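Local coordinates for protein BIFUNCTIONAL PROTEIN Proline utilization A (PutA) (Corynebacterium freiburgense, PDB 5UX5) that probably oxidises proline to glutamate in two coupled steps, using an FAD-dependent proline dehydrogenase and an NAD-dependent aldehyde dehydrogenase joined in one chain, at residues A[23-28]-A[442-447]; A[328-333]-A[354-359]; A[493-498]-A[622-627]; A[647-652]-A[656-661]. One frame throughout, in Å; residues are numbered along the deposited sequence.

Interaction 1. Residues A[23-28]-A[442-447]; sequences RIIARA and ARFRES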
# COMPACT_ATOMS: atom_id res chain seq x y z
N ARG A 23 -16.22 -40.80 -23.84
CA ARG A 23 -16.72 -40.14 -25.05
C ARG A 23 -16.26 -38.69 -25.08
O ARG A 23 -16.11 -38.12 -26.16
CB ARG A 23 -18.25 -40.26 -25.16
N ILE A 24 -16.02 -38.09 -23.91
CA ILE A 24 -15.48 -36.73 -23.87
C ILE A 24 -14.03 -36.71 -24.35
O ILE A 24 -13.64 -35.85 -25.15
CB ILE A 24 -15.59 -36.13 -22.45
CG1 ILE A 24 -17.03 -35.92 -22.01
CG2 ILE A 24 -14.86 -34.80 -22.38
CD1 ILE A 24 -17.13 -35.44 -20.55
N ILE A 25 -13.21 -37.65 -23.86
CA ILE A 25 -11.80 -37.66 -24.26
C ILE A 25 -11.69 -37.95 -25.75
O ILE A 25 -10.86 -37.35 -26.45
CB ILE A 25 -10.99 -38.67 -23.43
CG1 ILE A 25 -11.03 -38.30 -21.94
CG2 ILE A 25 -9.54 -38.70 -23.91
CD1 ILE A 25 -10.28 -39.25 -21.06
N ALA A 26 -12.51 -38.86 -26.26
CA ALA A 26 -12.53 -39.08 -27.69
C ALA A 26 -12.91 -37.80 -28.42
O ALA A 26 -12.29 -37.44 -29.43
CB ALA A 26 -13.50 -40.21 -28.04
N ARG A 27 -13.86 -37.05 -27.86
CA ARG A 27 -14.32 -35.83 -28.52
C ARG A 27 -13.21 -34.78 -28.57
O ARG A 27 -13.04 -34.10 -29.59
CB ARG A 27 -15.54 -35.27 -27.80
CG ARG A 27 -16.11 -34.06 -28.48
CD ARG A 27 -16.83 -34.45 -29.73
NE ARG A 27 -18.05 -35.16 -29.37
CZ ARG A 27 -18.82 -35.84 -30.21
NH1 ARG A 27 -18.52 -35.93 -31.49
NH2 ARG A 27 -19.90 -36.44 -29.74
N ALA A 28 -12.49 -34.63 -27.47
CA ALA A 28 -11.38 -33.68 -27.45
C ALA A 28 -10.31 -34.08 -28.44
O ALA A 28 -9.76 -33.24 -29.16
CB ALA A 28 -10.81 -33.60 -26.03
N ALA A 442 -4.96 -37.26 -18.74
CA ALA A 442 -4.89 -37.70 -17.36
C ALA A 442 -5.22 -36.58 -16.37
O ALA A 442 -5.91 -36.82 -15.38
CB ALA A 442 -3.51 -38.29 -17.08
N ARG A 443 -4.72 -35.36 -16.61
CA ARG A 443 -5.08 -34.24 -15.72
C ARG A 443 -6.59 -33.98 -15.76
O ARG A 443 -7.16 -33.53 -14.75
CB ARG A 443 -4.30 -32.97 -16.09
N PHE A 444 -7.24 -34.26 -16.89
CA PHE A 444 -8.68 -34.08 -17.01
C PHE A 444 -9.43 -35.12 -16.19
O PHE A 444 -10.37 -34.79 -15.45
CB PHE A 444 -9.13 -34.13 -18.47
CG PHE A 444 -10.60 -34.45 -18.65
CD1 PHE A 444 -11.57 -33.51 -18.33
CD2 PHE A 444 -11.01 -35.70 -19.12
CE1 PHE A 444 -12.94 -33.81 -18.49
CE2 PHE A 444 -12.37 -36.01 -19.29
CZ PHE A 444 -13.33 -35.07 -18.97
N ARG A 445 -9.05 -36.40 -16.32
CA ARG A 445 -9.63 -37.45 -15.49
C ARG A 445 -9.62 -37.07 -14.02
O ARG A 445 -10.61 -37.25 -13.30
CB ARG A 445 -8.86 -38.76 -15.69
CG ARG A 445 -9.05 -39.44 -17.05
CD ARG A 445 -8.30 -40.77 -17.09
NE ARG A 445 -7.77 -41.07 -18.41
CZ ARG A 445 -8.46 -41.69 -19.35
NH1 ARG A 445 -9.70 -42.09 -19.11
NH2 ARG A 445 -7.90 -41.92 -20.53
N GLU A 446 -8.50 -36.52 -13.55
CA GLU A 446 -8.39 -36.17 -12.14
C GLU A 446 -9.33 -35.02 -11.79
O GLU A 446 -9.90 -35.00 -10.68
CB GLU A 446 -6.94 -35.81 -11.80
CG GLU A 446 -6.66 -35.68 -10.29
CD GLU A 446 -6.89 -36.99 -9.53
OE1 GLU A 446 -6.58 -38.07 -10.10
OE2 GLU A 446 -7.38 -36.95 -8.38
N SER A 447 -9.50 -34.05 -12.69
CA SER A 447 -10.39 -32.94 -12.36
C SER A 447 -11.85 -33.39 -12.32
O SER A 447 -12.66 -32.81 -11.60
CB SER A 447 -10.20 -31.81 -13.36
OG SER A 447 -10.50 -32.24 -14.66

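Interaction 2. Residues A[328-333]-A[354-359]; sequences ANFLRM and LFSVAS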
# COMPACT_ATOMS: atom_id res chain seq x y z
N ALA A 328 -11.05 -28.39 -11.78
CA ALA A 328 -12.12 -29.11 -11.10
C ALA A 328 -13.35 -28.24 -10.93
O ALA A 328 -14.47 -28.68 -11.21
CB ALA A 328 -11.63 -29.61 -9.75
N ASN A 329 -13.16 -27.03 -10.42
CA ASN A 329 -14.29 -26.14 -10.19
C ASN A 329 -14.93 -25.71 -11.51
O ASN A 329 -16.14 -25.48 -11.57
CB ASN A 329 -13.84 -24.92 -9.39
CG ASN A 329 -15.00 -24.11 -8.83
OD1 ASN A 329 -15.98 -24.68 -8.35
ND2 ASN A 329 -14.89 -22.79 -8.86
N PHE A 330 -14.13 -25.57 -12.57
CA PHE A 330 -14.69 -25.29 -13.88
C PHE A 330 -15.67 -26.40 -14.27
O PHE A 330 -16.77 -26.12 -14.77
CB PHE A 330 -13.56 -25.16 -14.89
CG PHE A 330 -13.91 -24.42 -16.15
CD1 PHE A 330 -13.89 -23.04 -16.19
CD2 PHE A 330 -14.27 -25.11 -17.30
CE1 PHE A 330 -14.20 -22.36 -17.37
CE2 PHE A 330 -14.58 -24.44 -18.47
CZ PHE A 330 -14.53 -23.08 -18.51
N LEU A 331 -15.31 -27.65 -14.01
CA LEU A 331 -16.23 -28.75 -14.29
C LEU A 331 -17.41 -28.75 -13.32
O LEU A 331 -18.52 -29.11 -13.72
CB LEU A 331 -15.50 -30.08 -14.25
CG LEU A 331 -14.39 -30.32 -15.28
CD1 LEU A 331 -13.56 -31.49 -14.84
CD2 LEU A 331 -14.99 -30.67 -16.59
N ARG A 332 -17.19 -28.40 -12.05
CA ARG A 332 -18.31 -28.38 -11.11
C ARG A 332 -19.34 -27.32 -11.50
O ARG A 332 -20.55 -27.58 -11.47
CB ARG A 332 -17.85 -28.14 -9.68
CG ARG A 332 -19.01 -28.06 -8.68
CD ARG A 332 -18.55 -27.96 -7.22
NE ARG A 332 -17.63 -26.83 -7.04
CZ ARG A 332 -17.12 -26.42 -5.87
NH1 ARG A 332 -17.42 -27.03 -4.75
NH2 ARG A 332 -16.29 -25.39 -5.84
N MET A 333 -18.89 -26.13 -11.88
CA MET A 333 -19.85 -25.09 -12.22
C MET A 333 -20.60 -25.42 -13.49
O MET A 333 -21.81 -25.18 -13.58
CB MET A 333 -19.15 -23.73 -12.32
CG MET A 333 -18.51 -23.31 -11.01
SD MET A 333 -18.27 -21.53 -10.87
CE MET A 333 -17.22 -21.24 -12.27
N LEU A 354 -9.67 -28.04 -24.86
CA LEU A 354 -10.64 -28.83 -25.60
C LEU A 354 -11.37 -29.82 -24.71
O LEU A 354 -12.53 -30.16 -24.96
CB LEU A 354 -9.92 -29.58 -26.72
CG LEU A 354 -9.29 -28.69 -27.77
CD1 LEU A 354 -8.46 -29.51 -28.78
CD2 LEU A 354 -10.38 -27.87 -28.45
N PHE A 355 -10.72 -30.28 -23.64
CA PHE A 355 -11.38 -31.19 -22.72
C PHE A 355 -12.50 -30.49 -21.97
O PHE A 355 -13.63 -31.01 -21.89
CB PHE A 355 -10.36 -31.78 -21.74
CG PHE A 355 -9.38 -32.72 -22.38
CD1 PHE A 355 -9.79 -33.99 -22.78
CD2 PHE A 355 -8.07 -32.35 -22.58
CE1 PHE A 355 -8.90 -34.86 -23.39
CE2 PHE A 355 -7.17 -33.22 -23.18
CZ PHE A 355 -7.59 -34.48 -23.58
N SER A 356 -12.22 -29.28 -21.45
CA SER A 356 -13.26 -28.49 -20.80
C SER A 356 -14.42 -28.22 -21.74
O SER A 356 -15.58 -28.27 -21.32
CB SER A 356 -12.69 -27.17 -20.29
OG SER A 356 -11.65 -27.42 -19.39
N VAL A 357 -14.13 -27.93 -23.00
CA VAL A 357 -15.21 -27.63 -23.93
C VAL A 357 -15.96 -28.89 -24.29
O VAL A 357 -17.19 -28.91 -24.31
CB VAL A 357 -14.67 -26.90 -25.17
CG1 VAL A 357 -15.77 -26.64 -26.17
CG2 VAL A 357 -14.04 -25.61 -24.75
N ALA A 358 -15.24 -29.99 -24.56
CA ALA A 358 -15.91 -31.25 -24.88
C ALA A 358 -16.83 -31.70 -23.76
O ALA A 358 -17.86 -32.34 -24.02
CB ALA A 358 -14.88 -32.33 -25.20
N SER A 359 -16.48 -31.39 -22.51
CA SER A 359 -17.34 -31.73 -21.38
C SER A 359 -18.67 -31.00 -21.47
O SER A 359 -19.74 -31.60 -21.37
CB SER A 359 -16.66 -31.38 -20.06
OG SER A 359 -15.62 -32.27 -19.77

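Interaction 3. Residues A[493-498]-A[622-627]; sequences WRLITD and EVRRCA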
# COMPACT_ATOMS: atom_id res chain seq x y z
N TRP A 493 -12.42 13.41 28.70
CA TRP A 493 -11.02 13.66 28.99
C TRP A 493 -10.90 14.95 29.78
O TRP A 493 -11.76 15.83 29.69
CB TRP A 493 -10.16 13.77 27.73
CG TRP A 493 -10.61 14.80 26.74
CD1 TRP A 493 -11.40 14.59 25.65
CD2 TRP A 493 -10.27 16.20 26.73
NE1 TRP A 493 -11.59 15.77 24.96
CE2 TRP A 493 -10.91 16.77 25.60
CE3 TRP A 493 -9.51 17.03 27.56
CZ2 TRP A 493 -10.80 18.12 25.28
CZ3 TRP A 493 -9.41 18.37 27.24
CH2 TRP A 493 -10.05 18.90 26.11
N ARG A 494 -9.80 15.08 30.54
CA ARG A 494 -9.55 16.22 31.41
C ARG A 494 -8.30 16.98 30.98
O ARG A 494 -7.32 16.38 30.54
CB ARG A 494 -9.36 15.78 32.85
CG ARG A 494 -9.38 16.91 33.86
CD ARG A 494 -9.13 16.33 35.22
NE ARG A 494 -7.87 15.60 35.20
CZ ARG A 494 -6.77 16.03 35.80
NH1 ARG A 494 -6.79 17.17 36.49
NH2 ARG A 494 -5.66 15.30 35.72
N LEU A 495 -8.33 18.30 31.15
CA LEU A 495 -7.17 19.14 30.82
C LEU A 495 -6.31 19.41 32.06
O LEU A 495 -6.81 19.85 33.09
CB LEU A 495 -7.62 20.46 30.21
CG LEU A 495 -6.50 21.38 29.74
CD1 LEU A 495 -5.98 20.95 28.39
CD2 LEU A 495 -6.97 22.80 29.65
N ILE A 496 -5.01 19.18 31.93
CA ILE A 496 -4.08 19.45 33.01
C ILE A 496 -3.52 20.86 32.83
O ILE A 496 -2.97 21.17 31.77
CB ILE A 496 -2.95 18.42 33.04
CG1 ILE A 496 -3.52 17.06 33.39
CG2 ILE A 496 -1.90 18.84 34.05
CD1 ILE A 496 -2.52 15.96 33.35
N THR A 497 -3.69 21.71 33.84
CA THR A 497 -3.16 23.07 33.77
C THR A 497 -2.29 23.45 34.96
O THR A 497 -1.56 24.44 34.87
CB THR A 497 -4.29 24.12 33.63
OG1 THR A 497 -5.12 24.14 34.80
CG2 THR A 497 -5.15 23.86 32.42
N ASP A 498 -2.33 22.67 36.04
CA ASP A 498 -1.59 22.96 37.27
C ASP A 498 -0.23 22.27 37.24
O ASP A 498 -0.15 21.03 37.20
CB ASP A 498 -2.40 22.52 38.48
CG ASP A 498 -1.74 22.86 39.78
OD1 ASP A 498 -0.70 23.56 39.75
OD2 ASP A 498 -2.24 22.44 40.83
N GLU A 622 -5.86 18.21 19.00
CA GLU A 622 -6.94 17.93 18.06
C GLU A 622 -7.48 16.51 18.20
O GLU A 622 -8.58 16.23 17.70
CB GLU A 622 -6.47 18.12 16.61
CG GLU A 622 -6.12 19.54 16.16
CD GLU A 622 -4.74 20.00 16.63
OE1 GLU A 622 -4.01 19.20 17.24
OE2 GLU A 622 -4.36 21.16 16.36
N VAL A 623 -6.74 15.59 18.83
CA VAL A 623 -7.15 14.19 18.76
C VAL A 623 -7.15 13.54 20.13
O VAL A 623 -6.77 12.38 20.29
CB VAL A 623 -6.27 13.39 17.77
CG1 VAL A 623 -6.65 13.74 16.34
CG2 VAL A 623 -4.83 13.70 17.99
N ARG A 624 -7.68 14.25 21.13
CA ARG A 624 -7.62 13.76 22.49
C ARG A 624 -8.53 12.56 22.69
O ARG A 624 -8.27 11.73 23.56
CB ARG A 624 -7.99 14.87 23.47
CG ARG A 624 -6.95 15.94 23.58
CD ARG A 624 -7.35 16.95 24.61
NE ARG A 624 -6.26 17.88 24.89
CZ ARG A 624 -6.35 19.21 24.80
NH1 ARG A 624 -7.49 19.80 24.45
NH2 ARG A 624 -5.28 19.96 25.08
N ARG A 625 -9.63 12.47 21.95
CA ARG A 625 -10.47 11.29 22.12
C ARG A 625 -9.81 10.05 21.52
O ARG A 625 -10.04 8.94 22.01
CB ARG A 625 -11.89 11.50 21.56
CG ARG A 625 -12.74 12.44 22.40
CD ARG A 625 -14.18 12.61 21.92
NE ARG A 625 -14.38 12.61 20.48
CZ ARG A 625 -14.72 13.69 19.77
NH1 ARG A 625 -14.89 14.86 20.38
NH2 ARG A 625 -14.90 13.59 18.45
N CYS A 626 -9.00 10.22 20.47
CA CYS A 626 -8.25 9.11 19.90
C CYS A 626 -7.32 8.47 20.94
O CYS A 626 -7.34 7.24 21.13
CB CYS A 626 -7.45 9.58 18.68
SG CYS A 626 -8.48 9.90 17.21
N ALA A 627 -6.55 9.28 21.65
CA ALA A 627 -5.72 8.76 22.73
C ALA A 627 -6.56 8.05 23.78
O ALA A 627 -6.16 7.00 24.29
CB ALA A 627 -4.92 9.88 23.37

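Interaction 4. Residues A[647-652]-A[656-661]; sequences MHTDEA and RRLMSH. With NAD (nicotinamide-adenine-dinucleotide), chain F.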
# COMPACT_ATOMS: atom_id res chain seq x y z
N MET A 647 -1.61 12.29 29.80
CA MET A 647 -1.65 13.62 30.39
C MET A 647 -2.02 14.65 29.32
O MET A 647 -1.18 15.02 28.49
CB MET A 647 -0.30 13.99 31.05
CG MET A 647 0.15 13.13 32.22
SD MET A 647 1.60 13.81 33.14
CE MET A 647 0.97 15.38 33.77
N HIS A 648 -3.25 15.15 29.38
CA HIS A 648 -3.69 16.23 28.48
C HIS A 648 -3.25 17.58 29.05
O HIS A 648 -4.06 18.39 29.50
CB HIS A 648 -5.20 16.19 28.27
CG HIS A 648 -5.72 14.89 27.74
ND1 HIS A 648 -5.36 14.38 26.51
CD2 HIS A 648 -6.62 14.02 28.26
CE1 HIS A 648 -6.00 13.24 26.31
NE2 HIS A 648 -6.77 13.00 27.35
N THR A 649 -1.95 17.81 29.04
CA THR A 649 -1.45 19.12 29.45
C THR A 649 -1.76 20.14 28.37
O THR A 649 -1.87 19.82 27.18
CB THR A 649 0.07 19.11 29.70
OG1 THR A 649 0.78 19.04 28.45
CG2 THR A 649 0.49 17.93 30.57
N ASP A 650 -1.90 21.39 28.80
CA ASP A 650 -1.97 22.49 27.88
C ASP A 650 -0.60 22.69 27.23
O ASP A 650 0.32 21.91 27.42
CB ASP A 650 -2.44 23.77 28.57
CG ASP A 650 -1.57 24.15 29.74
OD1 ASP A 650 -0.39 23.71 29.77
OD2 ASP A 650 -2.05 24.89 30.64
N GLU A 651 -0.50 23.74 26.43
CA GLU A 651 0.75 24.20 25.86
C GLU A 651 1.19 25.50 26.51
O GLU A 651 1.82 26.35 25.87
CB GLU A 651 0.58 24.36 24.35
CG GLU A 651 0.28 23.04 23.67
CD GLU A 651 0.24 23.13 22.15
OE1 GLU A 651 -0.03 22.10 21.49
OE2 GLU A 651 0.53 24.23 21.61
N ALA A 652 0.81 25.69 27.77
CA ALA A 652 1.29 26.80 28.59
C ALA A 652 2.14 26.23 29.72
O ALA A 652 2.91 25.30 29.44
CB ALA A 652 0.11 27.64 29.04
N ARG A 656 4.87 22.99 29.35
CA ARG A 656 6.29 23.30 29.41
C ARG A 656 6.94 22.61 30.60
O ARG A 656 8.05 22.08 30.50
CB ARG A 656 6.48 24.82 29.49
CG ARG A 656 7.88 25.21 29.86
CD ARG A 656 8.19 26.66 29.52
NE ARG A 656 9.61 26.93 29.69
CZ ARG A 656 10.16 28.13 29.52
NH1 ARG A 656 9.40 29.16 29.18
NH2 ARG A 656 11.46 28.28 29.66
N ARG A 657 6.24 22.59 31.72
CA ARG A 657 6.74 21.88 32.89
C ARG A 657 6.89 20.40 32.60
O ARG A 657 7.85 19.76 33.06
CB ARG A 657 5.81 22.15 34.07
CG ARG A 657 6.18 21.51 35.37
CD ARG A 657 7.58 21.92 35.78
NE ARG A 657 7.97 21.21 37.00
CZ ARG A 657 9.22 21.05 37.42
NH1 ARG A 657 10.24 21.54 36.72
NH2 ARG A 657 9.45 20.39 38.54
N LEU A 658 5.97 19.82 31.82
CA LEU A 658 6.14 18.41 31.49
C LEU A 658 7.33 18.19 30.56
O LEU A 658 8.14 17.29 30.78
CB LEU A 658 4.86 17.84 30.87
CG LEU A 658 4.98 16.38 30.42
CD1 LEU A 658 5.48 15.55 31.57
CD2 LEU A 658 3.66 15.87 30.02
N MET A 659 7.47 19.00 29.51
CA MET A 659 8.53 18.73 28.55
C MET A 659 9.90 19.08 29.11
O MET A 659 10.90 18.51 28.66
CB MET A 659 8.33 19.49 27.25
CG MET A 659 7.05 19.18 26.55
SD MET A 659 6.71 17.43 26.38
CE MET A 659 5.04 17.51 25.68
N SER A 660 9.99 20.04 30.02
CA SER A 660 11.28 20.43 30.58
C SER A 660 11.60 19.70 31.87
O SER A 660 12.60 20.02 32.53
CB SER A 660 11.34 21.95 30.83
OG SER A 660 10.57 22.33 31.96
N HIS A 661 10.78 18.74 32.27
CA HIS A 661 10.86 18.25 33.63
C HIS A 661 12.21 17.59 33.92
O HIS A 661 12.72 16.83 33.09
CB HIS A 661 9.71 17.29 33.92
CG HIS A 661 9.59 16.97 35.37
ND1 HIS A 661 10.51 16.19 36.03
CD2 HIS A 661 8.72 17.41 36.30
CE1 HIS A 661 10.17 16.11 37.31
NE2 HIS A 661 9.09 16.86 37.50
PA NAD F . 3.48 20.60 17.02
O1A NAD F . 4.93 20.35 16.47
O2A NAD F . 3.29 22.11 17.37
O5B NAD F . 3.26 19.78 18.34
C5B NAD F . 3.17 18.37 18.38
C4B NAD F . 2.98 17.90 19.82
O4B NAD F . 3.76 18.63 20.77
C3B NAD F . 1.54 17.95 20.23
O3B NAD F . 1.24 16.96 21.15
C2B NAD F . 1.54 19.31 20.81
O2B NAD F . 0.40 19.64 21.52
C1B NAD F . 2.81 19.29 21.59
N9A NAD F . 3.26 20.63 21.96
C8A NAD F . 3.62 21.66 21.11
N7A NAD F . 3.97 22.75 21.83
C5A NAD F . 3.85 22.47 23.20
C6A NAD F . 4.08 23.18 24.37
N6A NAD F . 4.53 24.55 24.37
N1A NAD F . 3.87 22.59 25.56
C2A NAD F . 3.43 21.30 25.64
N3A NAD F . 3.20 20.57 24.52
C4A NAD F . 3.40 21.12 23.30
O3 NAD F . 2.49 20.05 15.89
PN NAD F . 1.07 20.64 15.40
O1N NAD F . 0.70 21.97 16.01
O2N NAD F . 0.00 19.72 15.92
O5D NAD F . 1.16 20.70 13.80
C5D NAD F . 2.18 21.51 13.23
C4D NAD F . 2.77 21.05 11.90
O4D NAD F . 3.44 19.81 11.92
C3D NAD F . 1.85 20.90 10.74
O3D NAD F . 1.26 22.07 10.31
C2D NAD F . 2.85 20.43 9.76
O2D NAD F . 3.34 21.52 9.05
C1D NAD F . 3.89 19.71 10.59

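Interaction 1. Residues A[23-28]-A[442-447]
Phe444 turns its ring toward helix 16-31 because CG stands opposite the backbone N (chi1 159°), while Ile24 and Ile25 both hold CG1 opposite their carbonyl carbon and meet it with neighbouring branches. The CG2 methyl of Ile24 lies 3.7 Å from Phe444 CZ, at the far end of the ring. Ile25 works further back, with CG1 3.7 Å from Phe444 CE2 and also close to CD2. Its CD1 methyl reaches past the ring to Arg445, sitting 3.3 Å above the guanidinium plane and displaced toward the rim of the group. Arg445 NH1 forms a salt bridge with Glu22 of helix 16-31. The two helices run roughly antiparallel, at 144°, with local axes 11.4 Å apart. The contact joins the N-terminal helix 16-31 to helix 438-450, which comes after helix 408-421, the helix that follows the last strand of the proline dehydrogenase barrel, a (beta/alpha)8 TIM-type fold. Helix 354-367 of that barrel meets both partners, its Ser359 touching Ile24 and Phe444. At the next turn of helix 438-450, Ser447 OG bonds to Phe444 O at 2.7 Å, tilted 19° from the carbonyl plane.

Interaction 2. Residues A[328-333]-A[354-359]
The backbones of Leu331 and Ser356 approach to 7.2 Å between CA atoms, the nearest pair of two helical segments that no hydrogen bond joins. Helix 354-367 is only just beginning here, and Asn353 OD1 accepts from Ser356 N at its start. Two small contacts bridge the gap. The Phe330 ring, swung across by a chi1 of -160°, brings CE2 to 3.8 Å from Ser356 CB at an oblique angle. The next residue, Leu331, sets its CD2 methyl 3.6 Å from OG of Ser359, one turn beyond Ser356. Ser356 thus packs through CB, Ser359 through OG and CB. Ser356 OG is hydrogen-bonded to Lys299 NZ, whose charge also makes a cation-pi contact with Phe330, and the Ser356 side chain lies about 5 Å from the bound FAD. In the (beta/alpha)8 barrel of proline dehydrogenase these are successive outer helices, the first lying in the crossover between parallel strands 293-298 and 345-350, the second following strand 345-350. Ser359 OG bonds to Phe355 O at 3.2 Å from above the carbonyl plane, while Ser359 N reaches the same oxygen from the opposite face. On the first helix, Arg332 grips Asn329 OD1 side-on, with NE at 3.0 Å and NH2 at 2.6 Å, and the acceptor lies in the guanidinium plane; Arg332 NH2 also bonds to Ala455 O.

Interaction 3. Residues A[493-498]-A[622-627]
Trp493 lays its six-membered ring over the aliphatic stem of Arg624. The CD methylene stands 3.4 Å from the ring centroid and only 2° off the ring normal, a CH-pi contact squarely over the face. The extended run of Arg624 from CG to NE carries the guanidinium on toward the ring's outer end, where CZ lies 4.5 Å from the same centroid and 35° off the normal. The charge therefore makes an off-centre cation-pi contact, with the ring and guanidinium planes inclined at 40° rather than stacked flat, and the NH1 nitrogen comes nearest CH2 of Trp493. Leu495 completes the grip on Arg624: its CD1 methyl rests over one face of the guanidinium, 3.5 Å from NH2. At the five-membered end of the indole, the CG methylene of Arg625 approaches CD1 of Trp493 near the ring plane, at 4.1 Å. Residues 622-627 open helix 624-636 of the aldehyde dehydrogenase part, the crossover helix between parallel strands 614-618 and 644-646 of a Rossmann-like, NAD-binding sheet, and Arg624 lies about 7 Å from the bound NAD. Val623 holds the N-cap position, and in the first turn Arg625 N and Cys626 N both bond to the carboxylate of Glu545. The loop 493-498 passes across this helix start at the protein surface. Trp493 also meets His648 edge-to-face, and at the far end of the loop Asp498 OD1 caps helix 499-511 by accepting from Glu500 N.

Interaction 4. Residues A[647-652]-A[656-661]
The junction where Ala652 of the loop meets Arg656 of the helix holds the adenosine of NAD. Glu651 spreads CB and CG over one face of the purine, with CG 3.6 Å from C5A, and its extended chain takes OE1 to the ribose hydroxyl O2B; that hydrogen bond is modelled very short, so its length is doubtful. From the helix, Met659 CE lies 3.8 Å from NAD N3A. Loop and helix are joined by a bond of the helix itself, Arg656 N donating at 3.0 Å to O of Ala652, the N-cap residue. Side chains close the other end. The CD2 methyl of Leu658 packs on Thr649 CG2 at 3.8 Å, the two side chains crossing at about a right angle, and on Met647 SD at 4.3 Å. Thr649 can offer this methyl because chi1 (74°) turns OG1 the other way, to bond to Asp650 O on a lone pair. Asp650 OD1 accepts from Gly655 N and weakly from Ala652 N, fastening the loop to the helix start. The unit is a strand-loop-helix piece of the Rossmann-like coenzyme domain: the loop leaves strand 644-646, and helix 653-659 sets Leu658 on Ile616 of strand 614-618 and on Val589 of strand 580-591, while Met647 reaches Val502 and Thr505 of helix 499-511.

From the N terminus, interaction 1 spans the longest loop, bringing the N-terminal helix against helix 438-450 and so enclosing the whole proline dehydrogenase barrel. Interaction 2 is nested inside it, closing a short helix-strand-helix loop within the barrel, and the two touch, their centres about 9 Å apart, near the FAD. Interaction 3 opens after interaction 1 has closed, about 70 Å away between centres, and ties the loop before helix 499-511 to the start of helix 624-636 in the aldehyde dehydrogenase part. Interaction 4 follows in series as a local turn at the NAD site. Interactions 3 and 4 are joined by backbone pairing of Ile496 with His648 and Asp650; no two loops cross.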